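Side-chain contact in aromatic amino acid beta-eliminating lyase/threonine aldolase (Exiguobacterium sibiricum, PDB 3LWS), which belongs to the beta-eliminating lyase family, in the clan of pyridoxal-phosphate-dependent aminotransferase-like enzymes, and carries covalently bound pyridoxal phosphate: residues V77-W82 and R89-H94. Sequence-based numbering, arbitrary orientation.
Sequences VALRIW and RTVAYH
Leu-79 meets Val-91 and Tyr-93 in a small, buried, wholly apolar contact between helix 71-86 and strand 90-93, the strand that follows it in the chain. No hydrogen bond joins the two segments, and only 115 Å² of surface is buried between them, counting both sides. Leu-79 CD1 makes the closest approaches, 3.9 Å from CG2 of Val-91 and, more loosely, 4.4 Å from CE2 of Tyr-93. The leucine side chain leaves the helix toward the strand, and CD1 anti to CA (chi2 -170°) makes that methyl its far end. The leucine and valine side chains cross obliquely: CG2 of Val-91 gives the nearest contact, while its CG1 lies 4.3 Å from Leu-79 CD2. The tyrosine is met at the rim of its ring, with CD1 near the ring plane, so neither face stacks on the leucine. Its hydroxyl has its polar partner on helix 98-101, OH hydrogen-bonding to OE1 of Glu-100. Val-91 and Tyr-93 point from the same face of the strand, while Ala-92 between them points away. The apolar layer continues onto strand 138-142, where Cys-138 touches both Leu-79 and Val-91. Strand 90-93 lies between parallel strands 138-142 and 114-117, and a helix packed through aliphatic side chains on such a mixed, seven-stranded sheet is characteristic of the large domain of fold-type I pyridoxal-phosphate enzymes.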
loop_
_atom_site.group_PDB
_atom_site.type_symbol
_atom_site.label_atom_id
_atom_site.label_comp_id
_atom_site.label_asym_id
_atom_site.label_seq_id
_atom_site.Cartn_x
_atom_site.Cartn_y
_atom_site.Cartn_z
ATOM N N VAL A 77 -12.966 4.463 -2.936
ATOM C CA VAL A 77 -13.792 3.881 -1.882
ATOM C C VAL A 77 -14.882 4.836 -1.378
ATOM O O VAL A 77 -16.030 4.425 -1.174
ATOM C CB VAL A 77 -12.957 3.403 -0.711
ATOM C CG1 VAL A 77 -13.913 3.070 0.508
ATOM C CG2 VAL A 77 -12.136 2.222 -1.131
ATOM N N ALA A 78 -14.526 6.101 -1.185
ATOM C CA ALA A 78 -15.487 7.109 -0.680
ATOM C C ALA A 78 -16.688 7.203 -1.619
ATOM O O ALA A 78 -17.849 7.096 -1.179
ATOM C CB ALA A 78 -14.837 8.484 -0.544
ATOM N N LEU A 79 -16.386 7.392 -2.903
ATOM C CA LEU A 79 -17.426 7.579 -3.936
ATOM C C LEU A 79 -18.352 6.359 -4.030
ATOM O O LEU A 79 -19.592 6.499 -4.078
ATOM C CB LEU A 79 -16.812 7.910 -5.303
ATOM C CG LEU A 79 -16.138 9.285 -5.481
ATOM C CD1 LEU A 79 -15.806 9.553 -6.911
ATOM C CD2 LEU A 79 -17.001 10.367 -5.010
ATOM N N ARG A 80 -17.748 5.164 -4.001
ATOM C CA ARG A 80 -18.510 3.914 -3.995
ATOM C C ARG A 80 -19.438 3.803 -2.785
ATOM O O ARG A 80 -20.598 3.393 -2.933
ATOM C CB ARG A 80 -17.574 2.712 -4.068
ATOM C CG ARG A 80 -18.256 1.309 -4.011
ATOM C CD ARG A 80 -19.363 1.151 -5.046
ATOM N NE ARG A 80 -20.093 -0.089 -4.842
ATOM C CZ ARG A 80 -19.771 -1.252 -5.402
ATOM N NH1 ARG A 80 -18.714 -1.368 -6.190
ATOM N NH2 ARG A 80 -20.499 -2.327 -5.136
ATOM N N ILE A 81 -18.949 4.166 -1.605
ATOM C CA ILE A 81 -19.791 4.100 -0.407
ATOM C C ILE A 81 -20.991 5.017 -0.584
ATOM O O ILE A 81 -22.111 4.571 -0.454
ATOM C CB ILE A 81 -19.036 4.406 0.866
ATOM C CG1 ILE A 81 -17.974 3.322 1.081
ATOM C CG2 ILE A 81 -20.000 4.438 2.109
ATOM C CD1 ILE A 81 -16.779 3.779 1.922
ATOM N N TRP A 82 -20.762 6.267 -0.943
ATOM C CA TRP A 82 -21.863 7.190 -1.182
ATOM C C TRP A 82 -22.773 6.754 -2.334
ATOM O O TRP A 82 -23.970 6.870 -2.217
ATOM C CB TRP A 82 -21.402 8.629 -1.414
ATOM C CG TRP A 82 -20.624 9.257 -0.261
ATOM C CD1 TRP A 82 -19.425 9.911 -0.369
ATOM C CD2 TRP A 82 -20.980 9.308 1.143
ATOM N NE1 TRP A 82 -19.020 10.363 0.858
ATOM C CE2 TRP A 82 -19.962 10.030 1.801
ATOM C CE3 TRP A 82 -22.076 8.852 1.901
ATOM C CZ2 TRP A 82 -19.973 10.247 3.189
ATOM C CZ3 TRP A 82 -22.091 9.089 3.266
ATOM C CH2 TRP A 82 -21.039 9.771 3.896
ATOM N N ARG A 89 -25.602 5.626 -9.213
ATOM C CA ARG A 89 -24.307 5.262 -9.783
ATOM C C ARG A 89 -23.603 6.387 -10.544
ATOM O O ARG A 89 -22.709 6.116 -11.327
ATOM C CB ARG A 89 -24.470 4.056 -10.678
ATOM C CG ARG A 89 -24.890 2.824 -9.877
ATOM C CD ARG A 89 -25.019 1.633 -10.730
ATOM N NE ARG A 89 -24.972 0.438 -9.910
ATOM C CZ ARG A 89 -24.756 -0.775 -10.382
ATOM N NH1 ARG A 89 -24.612 -0.957 -11.678
ATOM N NH2 ARG A 89 -24.698 -1.813 -9.564
ATOM N N THR A 90 -23.988 7.629 -10.320
ATOM C CA THR A 90 -23.357 8.746 -11.022
ATOM C C THR A 90 -22.733 9.705 -10.013
ATOM O O THR A 90 -23.353 10.049 -9.016
ATOM C CB THR A 90 -24.357 9.496 -11.938
ATOM O OG1 THR A 90 -24.831 8.597 -12.949
ATOM C CG2 THR A 90 -23.688 10.713 -12.605
ATOM N N VAL A 91 -21.502 10.126 -10.287
ATOM C CA VAL A 91 -20.799 11.109 -9.463
ATOM C C VAL A 91 -20.383 12.272 -10.374
ATOM O O VAL A 91 -20.289 12.111 -11.592
ATOM C CB VAL A 91 -19.589 10.478 -8.738
ATOM C CG1 VAL A 91 -20.036 9.279 -7.867
ATOM C CG2 VAL A 91 -18.514 10.076 -9.727
ATOM N N ALA A 92 -20.194 13.443 -9.802
ATOM C CA ALA A 92 -19.745 14.573 -10.560
ATOM C C ALA A 92 -18.500 15.244 -9.939
ATOM O O ALA A 92 -18.306 15.298 -8.701
ATOM C CB ALA A 92 -20.893 15.578 -10.758
ATOM N N TYR A 93 -17.656 15.752 -10.820
ATOM C CA TYR A 93 -16.454 16.467 -10.434
ATOM C C TYR A 93 -15.867 17.239 -11.624
ATOM O O TYR A 93 -16.407 17.185 -12.735
ATOM C CB TYR A 93 -15.409 15.510 -9.813
ATOM C CG TYR A 93 -15.095 14.214 -10.549
ATOM C CD1 TYR A 93 -14.758 14.214 -11.879
ATOM C CD2 TYR A 93 -15.070 12.999 -9.873
ATOM C CE1 TYR A 93 -14.444 13.024 -12.561
ATOM C CE2 TYR A 93 -14.708 11.806 -10.545
ATOM C CZ TYR A 93 -14.415 11.858 -11.901
ATOM O OH TYR A 93 -14.078 10.744 -12.602
ATOM N N HIS A 94 -14.805 18.000 -11.362
ATOM C CA HIS A 94 -14.070 18.754 -12.407
ATOM C C HIS A 94 -13.503 17.794 -13.492
ATOM O O HIS A 94 -13.085 16.691 -13.157
ATOM C CB HIS A 94 -12.925 19.551 -11.730
ATOM C CG HIS A 94 -12.283 20.579 -12.616
ATOM N ND1 HIS A 94 -11.228 20.292 -13.467
ATOM C CD2 HIS A 94 -12.573 21.888 -12.800
ATOM C CE1 HIS A 94 -10.909 21.385 -14.139
ATOM N NE2 HIS A 94 -11.699 22.370 -13.743
#